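Local coordinates for F-actin-capping protein subunit alpha (Dictyostelium discoideum, PDB 4AKR) that forms part of a capping protein that binds the fast-growing barbed ends of actin filaments and blocks subunit exchange there without severing the filaments, at residues A117-A122 and T220-F225; C151-C155 and G165-S169; T174-G178 and P213-A217. One frame throughout, in Å; residues are numbered along the deposited sequence.

How the interactions relate
From the N terminus, the first segment met is 117-122, on helix 112-129. Interaction 1 joins it to 220-225, early in helix 217-248, and so closes a loop of 97 residues. Both other contacts are nested in that loop. Interaction 2 pairs strands 145-158 and 163-175 as a hairpin. Interaction 3 follows in series, joining the end of strand 163-175 to the turn before helix 217-248. Interactions 1 and 3 touch: the ring of Phe118 packs on that of Phe175, and Thr220 OG1 lies 2.9 Å from Ala215 N, a probable hydrogen bond. Interaction 2 lies about 19 Å from interaction 1, centre to centre. They tie helix to helix, strand to strand, and sheet to helix start, respectively.

Interaction 1. Residues A117-A122 and T220-F225; sequences AFDEEA and TAVNAF
The ring of Phe118 lies with one face over the backbone of Ala221. The CA of Ala221 sits 3.9 Å from the ring centroid, 17° off the ring normal, which is a CH-pi contact. The CB of Ala221 meets the same face, 3.7 Å from Phe118 CD1. At the ring edge, Thr220 CG2 approaches Phe118 CZ at 3.8 Å. With Ala224 and Phe225 added, these residues form the hole in which Phe118 sits as a knob. Its chi1 of -86° leaves CG anti to the carbonyl carbon and carries the ring across to the other helix.

Phe225 reaches back the other way. One face of its ring covers the peptide between Glu121 and Ala122, and Phe225 CZ is 3.4 Å from Ala122 CB. Glu121 CB presses on the ring at Phe225 CD2, 3.3 Å away. Beyond CB the Glu121 chain bends at chi2, and its carboxylate passes by Val222 CG2. That carboxylate forms a salt bridge with Lys124 on its own helix.

Small residues let the helices come close: Ala117 CB and Ala221 CB are 4.0 Å apart. The axes of the two segments approach to 8.5 Å, with a crossing angle of -38°. Phe118, Ala122 and Phe225 also rest on strands of the sheet. The arrangement is knob-into-hole helix packing, with two helices lying side by side on the antiparallel sheet of the capping-protein fold.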
loop_
_atom_site.group_PDB
_atom_site.type_symbol
_atom_site.label_atom_id
_atom_site.label_comp_id
_atom_site.label_asym_id
_atom_site.label_seq_id
_atom_site.Cartn_x
_atom_site.Cartn_y
_atom_site.Cartn_z
ATOM N N ALA A 117 -10.038 20.905 -30.611
ATOM C CA ALA A 117 -10.095 22.065 -29.733
ATOM C C ALA A 117 -9.834 21.619 -28.290
ATOM O O ALA A 117 -9.175 22.328 -27.534
ATOM C CB ALA A 117 -11.443 22.744 -29.844
ATOM N N PHE A 118 -10.339 20.450 -27.899
ATOM C CA PHE A 118 -10.091 19.958 -26.542
ATOM C C PHE A 118 -8.641 19.517 -26.381
ATOM O O PHE A 118 -8.016 19.724 -25.338
ATOM C CB PHE A 118 -11.000 18.772 -26.199
ATOM C CG PHE A 118 -12.352 19.167 -25.667
ATOM C CD1 PHE A 118 -13.258 19.862 -26.467
ATOM C CD2 PHE A 118 -12.725 18.835 -24.363
ATOM C CE1 PHE A 118 -14.520 20.220 -25.974
ATOM C CE2 PHE A 118 -13.988 19.190 -23.859
ATOM C CZ PHE A 118 -14.884 19.882 -24.669
ATOM N N ASP A 119 -8.104 18.908 -27.429
ATOM C CA ASP A 119 -6.732 18.428 -27.384
ATOM C C ASP A 119 -5.739 19.566 -27.113
ATOM O O ASP A 119 -4.798 19.384 -26.346
ATOM C CB ASP A 119 -6.389 17.696 -28.690
ATOM C CG ASP A 119 -5.302 16.662 -28.502
ATOM O OD1 ASP A 119 -4.644 16.691 -27.439
ATOM O OD2 ASP A 119 -5.103 15.821 -29.405
ATOM N N GLU A 120 -5.944 20.733 -27.723
ATOM C CA GLU A 120 -5.037 21.869 -27.490
ATOM C C GLU A 120 -4.999 22.227 -26.004
ATOM O O GLU A 120 -3.944 22.526 -25.443
ATOM C CB GLU A 120 -5.477 23.126 -28.258
ATOM C CG GLU A 120 -5.363 23.081 -29.780
ATOM C CD GLU A 120 -5.674 24.437 -30.430
ATOM O OE1 GLU A 120 -6.616 25.130 -29.966
ATOM O OE2 GLU A 120 -4.987 24.809 -31.410
ATOM N N GLU A 121 -6.168 22.213 -25.375
ATOM C CA GLU A 121 -6.266 22.557 -23.966
ATOM C C GLU A 121 -5.677 21.487 -23.043
ATOM O O GLU A 121 -4.993 21.810 -22.068
ATOM C CB GLU A 121 -7.731 22.835 -23.603
ATOM C CG GLU A 121 -8.341 23.999 -24.375
ATOM C CD GLU A 121 -7.536 25.281 -24.215
ATOM O OE1 GLU A 121 -7.287 25.695 -23.056
ATOM O OE2 GLU A 121 -7.154 25.879 -25.247
ATOM N N ALA A 122 -5.931 20.218 -23.349
ATOM C CA ALA A 122 -5.397 19.139 -22.525
ATOM C C ALA A 122 -3.870 19.175 -22.544
ATOM O O ALA A 122 -3.217 18.959 -21.522
ATOM C CB ALA A 122 -5.898 17.791 -23.032
ATOM N N THR A 220 -15.912 25.973 -25.761
ATOM C CA THR A 220 -16.352 24.761 -25.084
ATOM C C THR A 220 -15.161 24.065 -24.440
ATOM O O THR A 220 -15.231 23.616 -23.293
ATOM C CB THR A 220 -17.026 23.804 -26.090
ATOM O OG1 THR A 220 -18.136 24.467 -26.697
ATOM C CG2 THR A 220 -17.523 22.557 -25.406
ATOM N N ALA A 221 -14.061 23.991 -25.182
ATOM C CA ALA A 221 -12.841 23.349 -24.697
ATOM C C ALA A 221 -12.198 24.150 -23.573
ATOM O O ALA A 221 -11.864 23.605 -22.520
ATOM C CB ALA A 221 -11.849 23.180 -25.844
ATOM N N VAL A 222 -12.031 25.447 -23.807
ATOM C CA VAL A 222 -11.413 26.335 -22.836
ATOM C C VAL A 222 -12.167 26.359 -21.517
ATOM O O VAL A 222 -11.567 26.275 -20.442
ATOM C CB VAL A 222 -11.318 27.777 -23.384
ATOM C CG1 VAL A 222 -10.905 28.738 -22.278
ATOM C CG2 VAL A 222 -10.302 27.827 -24.520
ATOM N N ASN A 223 -13.488 26.469 -21.598
ATOM C CA ASN A 223 -14.290 26.522 -20.392
ATOM C C ASN A 223 -14.418 25.177 -19.707
ATOM O O ASN A 223 -14.657 25.122 -18.510
ATOM C CB ASN A 223 -15.659 27.122 -20.705
ATOM C CG ASN A 223 -15.545 28.543 -21.233
ATOM O OD1 ASN A 223 -14.800 29.353 -20.687
ATOM N ND2 ASN A 223 -16.274 28.851 -22.296
ATOM N N ALA A 224 -14.239 24.092 -20.449
ATOM C CA ALA A 224 -14.337 22.772 -19.845
ATOM C C ALA A 224 -13.093 22.559 -18.987
ATOM O O ALA A 224 -13.168 22.015 -17.886
ATOM C CB ALA A 224 -14.423 21.698 -20.918
ATOM N N PHE A 225 -11.950 23.005 -19.501
ATOM C CA PHE A 225 -10.689 22.868 -18.788
ATOM C C PHE A 225 -10.547 23.840 -17.635
ATOM O O PHE A 225 -9.798 23.584 -16.695
ATOM C CB PHE A 225 -9.517 22.984 -19.763
ATOM C CG PHE A 225 -9.138 21.669 -20.378
ATOM C CD1 PHE A 225 -8.245 20.820 -19.733
ATOM C CD2 PHE A 225 -9.759 21.229 -21.544
ATOM C CE1 PHE A 225 -7.982 19.552 -20.231
ATOM C CE2 PHE A 225 -9.505 19.963 -22.052
ATOM C CZ PHE A 225 -8.618 19.120 -21.395
HETATM O O HOH W 1 -8.508 26.327 -19.941
#

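Interaction 2. Residues C151-C155 and G165-S169; sequences CISTC and GRWRS
Cys151 starts the pairing with its CA, which makes a CA-H...O contact to Ser169 O at 3.4 Å. Ile152 follows as a hydrogen-bonded pair with Ser169. Ile152 N gives to Ser169 O at 2.8 Å, and Ser169 N gives to Ile152 O at 2.9 Å. The Ile152 side chain reaches Tyr125 and Cys126 of helix 112-129.

Ser153 sits opposite Arg168 in a non-hydrogen-bonded pair and turns to the other face of the sheet. Its OG is hydrogen-bonded to Met56 O. The same OG lies 2.9 Å from Arg166 NH1.

Thr154 forms the next hydrogen-bonded pair, with Trp167. Trp167 N reaches Thr154 O at 2.8 Å, nearly along the C=O axis. Thr154 CG2 packs on Trp167 CB. With chi1 at 178°, the indole swings away from Thr154, and Trp167 NE1 donates to Ser169 OG at 2.8 Å, close to the ring plane. Ser169 OG is also hydrogen-bonded to Glu232 of helix 217-248, so that hydroxyl has two partners.

Cys155 ends the segment over Arg166. Its CB stands 3.7 Å above one face of the Arg166 guanidinium, towards the rim. The arginine chain is extended as far as CD and then bends at chi3, -76°, bringing the group back over the neighbouring strand. Its NE is hydrogen-bonded to Gln55 OE1.

Hydrogen-bonded and non-hydrogen-bonded pairs take turns along the strands, as in an antiparallel beta hairpin, here the 145-158 and 163-175 hairpin within the five-stranded meander of the subunit.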
loop_
_atom_site.group_PDB
_atom_site.type_symbol
_atom_site.label_atom_id
_atom_site.label_comp_id
_atom_site.label_asym_id
_atom_site.label_seq_id
_atom_site.Cartn_x
_atom_site.Cartn_y
_atom_site.Cartn_z
ATOM N N CYS A 151 -7.568 11.779 -20.993
ATOM C CA CYS A 151 -6.772 10.928 -20.126
ATOM C C CYS A 151 -5.425 11.588 -19.851
ATOM O O CYS A 151 -4.788 12.111 -20.760
ATOM C CB CYS A 151 -6.518 9.573 -20.790
ATOM S SG CYS A 151 -7.985 8.629 -21.261
ATOM N N ILE A 152 -5.006 11.571 -18.594
ATOM C CA ILE A 152 -3.714 12.127 -18.204
ATOM C C ILE A 152 -3.056 11.084 -17.312
ATOM O O ILE A 152 -3.705 10.532 -16.420
ATOM C CB ILE A 152 -3.857 13.449 -17.414
ATOM C CG1 ILE A 152 -4.639 14.470 -18.256
ATOM C CG2 ILE A 152 -2.473 13.984 -17.050
ATOM C CD1 ILE A 152 -4.617 15.886 -17.725
ATOM N N SER A 153 -1.782 10.794 -17.556
ATOM C CA SER A 153 -1.091 9.793 -16.755
ATOM C C SER A 153 0.371 10.148 -16.578
ATOM O O SER A 153 1.083 10.385 -17.553
ATOM C CB SER A 153 -1.210 8.414 -17.411
ATOM O OG SER A 153 -0.850 7.389 -16.496
ATOM N N THR A 154 0.821 10.171 -15.328
ATOM C CA THR A 154 2.200 10.506 -15.036
ATOM C C THR A 154 2.699 9.698 -13.851
ATOM O O THR A 154 2.007 9.557 -12.846
ATOM C CB THR A 154 2.359 12.007 -14.721
ATOM O OG1 THR A 154 3.747 12.307 -14.542
ATOM C CG2 THR A 154 1.592 12.377 -13.449
ATOM N N CYS A 155 3.918 9.187 -13.976
ATOM C CA CYS A 155 4.512 8.368 -12.940
ATOM C C CYS A 155 5.940 8.774 -12.634
ATOM O O CYS A 155 6.526 9.616 -13.317
ATOM C CB CYS A 155 4.499 6.910 -13.380
ATOM S SG CYS A 155 5.378 6.641 -14.949
ATOM N N GLY A 165 5.437 6.296 -7.818
ATOM C CA GLY A 165 4.127 6.903 -7.745
ATOM C C GLY A 165 3.533 7.099 -9.118
ATOM O O GLY A 165 4.233 7.043 -10.121
ATOM N N ARG A 166 2.223 7.317 -9.156
ATOM C CA ARG A 166 1.517 7.558 -10.400
ATOM C C ARG A 166 0.292 8.393 -10.098
ATOM O O ARG A 166 -0.270 8.316 -9.006
ATOM C CB ARG A 166 1.085 6.241 -11.067
ATOM C CG ARG A 166 0.359 6.459 -12.397
ATOM C CD ARG A 166 -0.131 5.162 -13.043
ATOM N NE ARG A 166 0.928 4.375 -13.680
ATOM C CZ ARG A 166 1.633 4.766 -14.741
ATOM N NH1 ARG A 166 1.412 5.950 -15.303
ATOM N NH2 ARG A 166 2.545 3.953 -15.261
ATOM N N TRP A 167 -0.089 9.219 -11.061
ATOM C CA TRP A 167 -1.271 10.056 -10.954
ATOM C C TRP A 167 -2.032 9.800 -12.245
ATOM O O TRP A 167 -1.479 9.943 -13.336
ATOM C CB TRP A 167 -0.902 11.541 -10.842
ATOM C CG TRP A 167 -2.108 12.463 -10.788
ATOM C CD1 TRP A 167 -3.052 12.652 -11.767
ATOM C CD2 TRP A 167 -2.488 13.321 -9.699
ATOM N NE1 TRP A 167 -3.989 13.570 -11.349
ATOM C CE2 TRP A 167 -3.666 13.994 -10.086
ATOM C CE3 TRP A 167 -1.946 13.582 -8.432
ATOM C CZ2 TRP A 167 -4.312 14.910 -9.254
ATOM C CZ3 TRP A 167 -2.592 14.496 -7.607
ATOM C CH2 TRP A 167 -3.761 15.146 -8.024
ATOM N N ARG A 168 -3.290 9.397 -12.112
ATOM C CA ARG A 168 -4.132 9.123 -13.266
ATOM C C ARG A 168 -5.407 9.952 -13.186
ATOM O O ARG A 168 -6.084 9.961 -12.159
ATOM C CB ARG A 168 -4.514 7.641 -13.317
ATOM C CG ARG A 168 -3.433 6.712 -13.802
ATOM C CD ARG A 168 -3.859 5.265 -13.628
ATOM N NE ARG A 168 -3.815 4.873 -12.222
ATOM C CZ ARG A 168 -4.320 3.746 -11.739
ATOM N NH1 ARG A 168 -4.920 2.887 -12.550
ATOM N NH2 ARG A 168 -4.221 3.473 -10.449
ATOM N N SER A 169 -5.715 10.653 -14.271
ATOM C CA SER A 169 -6.925 11.462 -14.367
ATOM C C SER A 169 -7.642 11.083 -15.655
ATOM O O SER A 169 -7.028 11.026 -16.721
ATOM C CB SER A 169 -6.602 12.962 -14.412
ATOM O OG SER A 169 -6.184 13.456 -13.160
#

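Interaction 3. Residues T174-G178 and P213-A217; sequences TFKPG and PSADA
Ser214 forms the tight side of this contact, with its hydroxyl set between the two segments. Ser214 OG donates to Lys176 O at 2.7 Å, from a position tilted 32° out of the carbonyl plane. With chi1 at 171° the OG stands anti to the backbone N and faces the other segment. It also lies against the ring of Phe175, whose CD2 is 3.6 Å from Ser214 OG. This ring is buried. It also packs on Ile146 and Ile148 of strand 145-158 and meets Tyr114 edge-to-face.

The looser side begins at Gly178, where the chain is exposed and water mediates. One water accepts from Gly178 N at 3.0 Å and donates to Ser214 OG at 2.6 Å. It also donates to Ala215 O, so three polar groups share it. The backbones still come close here, Gly178 C to Ser214 O at 3.2 Å, although the side is exposed. At its phi of 99°, Gly178 has no room for a CB beside the carbonyl O of Pro177. Lys176 sends its extended chain away from the contact. Without the hydroxyl of Ser214, as with an alanine here, Lys176 O would probably lose this donor and the water one of its partners.

Asp216 caps the first turn of the helix. In the whole, a serine side chain hydrogen-bonded to a backbone carbonyl joins the chain following strand 163-175 to the loop that leads into the long helix 217-248, with Asp216 at its N-cap.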
loop_
_atom_site.group_PDB
_atom_site.type_symbol
_atom_site.label_atom_id
_atom_site.label_comp_id
_atom_site.label_asym_id
_atom_site.label_seq_id
_atom_site.Cartn_x
_atom_site.Cartn_y
_atom_site.Cartn_z
ATOM N N THR A 174 -19.271 15.287 -21.888
ATOM C CA THR A 174 -20.389 15.080 -22.802
ATOM C C THR A 174 -21.176 16.367 -23.038
ATOM O O THR A 174 -21.404 17.154 -22.113
ATOM C CB THR A 174 -21.334 13.992 -22.265
ATOM O OG1 THR A 174 -20.600 12.777 -22.059
ATOM C CG2 THR A 174 -22.438 13.718 -23.262
ATOM N N PHE A 175 -21.599 16.582 -24.279
ATOM C CA PHE A 175 -22.332 17.801 -24.609
ATOM C C PHE A 175 -23.013 17.805 -25.973
ATOM O O PHE A 175 -22.637 17.067 -26.880
ATOM C CB PHE A 175 -21.379 18.991 -24.537
ATOM C CG PHE A 175 -20.188 18.870 -25.455
ATOM C CD1 PHE A 175 -19.064 18.143 -25.066
ATOM C CD2 PHE A 175 -20.195 19.471 -26.713
ATOM C CE1 PHE A 175 -17.956 18.017 -25.918
ATOM C CE2 PHE A 175 -19.090 19.353 -27.576
ATOM C CZ PHE A 175 -17.971 18.625 -27.174
ATOM N N LYS A 176 -24.036 18.644 -26.086
ATOM C CA LYS A 176 -24.769 18.826 -27.335
ATOM C C LYS A 176 -23.975 19.952 -27.997
ATOM O O LYS A 176 -23.774 21.008 -27.398
ATOM C CB LYS A 176 -26.202 19.286 -27.044
ATOM C CG LYS A 176 -27.080 19.504 -28.274
ATOM C CD LYS A 176 -28.497 19.916 -27.859
ATOM C CE LYS A 176 -29.465 19.954 -29.038
ATOM N NZ LYS A 176 -30.866 20.207 -28.576
ATOM N N PRO A 177 -23.487 19.735 -29.224
ATOM C CA PRO A 177 -22.715 20.795 -29.873
ATOM C C PRO A 177 -23.451 22.094 -30.185
ATOM O O PRO A 177 -24.507 22.079 -30.806
ATOM C CB PRO A 177 -22.170 20.109 -31.131
ATOM C CG PRO A 177 -23.156 19.010 -31.390
ATOM C CD PRO A 177 -23.454 18.493 -30.016
ATOM N N GLY A 178 -22.877 23.210 -29.731
ATOM C CA GLY A 178 -23.445 24.524 -29.995
ATOM C C GLY A 178 -24.279 25.203 -28.924
ATOM O O GLY A 178 -24.441 26.427 -28.942
ATOM N N PRO A 213 -20.391 25.862 -20.080
ATOM C CA PRO A 213 -21.057 26.197 -21.345
ATOM C C PRO A 213 -20.598 25.454 -22.602
ATOM O O PRO A 213 -19.405 25.265 -22.830
ATOM C CB PRO A 213 -20.814 27.702 -21.479
ATOM C CG PRO A 213 -20.602 28.160 -20.076
ATOM C CD PRO A 213 -19.763 27.058 -19.497
ATOM N N SER A 214 -21.563 25.056 -23.420
ATOM C CA SER A 214 -21.284 24.378 -24.678
ATOM C C SER A 214 -21.643 25.342 -25.806
ATOM O O SER A 214 -22.822 25.498 -26.134
ATOM C CB SER A 214 -22.124 23.113 -24.809
ATOM O OG SER A 214 -22.000 22.560 -26.110
ATOM N N ALA A 215 -20.631 25.994 -26.381
ATOM C CA ALA A 215 -20.825 26.952 -27.469
ATOM C C ALA A 215 -19.905 26.594 -28.636
ATOM O O ALA A 215 -19.905 25.455 -29.113
ATOM C CB ALA A 215 -20.518 28.363 -26.973
ATOM N N ASP A 216 -19.126 27.569 -29.101
ATOM C CA ASP A 216 -18.184 27.326 -30.184
ATOM C C ASP A 216 -17.064 26.428 -29.646
ATOM O O ASP A 216 -16.615 26.597 -28.514
ATOM C CB ASP A 216 -17.609 28.647 -30.713
ATOM C CG ASP A 216 -16.992 29.500 -29.621
ATOM O OD1 ASP A 216 -17.731 30.248 -28.937
ATOM O OD2 ASP A 216 -15.760 29.411 -29.440
ATOM N N ALA A 217 -16.636 25.469 -30.465
ATOM C CA ALA A 217 -15.593 24.501 -30.115
ATOM C C ALA A 217 -14.454 25.050 -29.255
ATOM O O ALA A 217 -14.147 24.490 -28.195
ATOM C CB ALA A 217 -15.032 23.867 -31.386
HETATM O O HOH W 2 -20.347 23.204 -28.041
#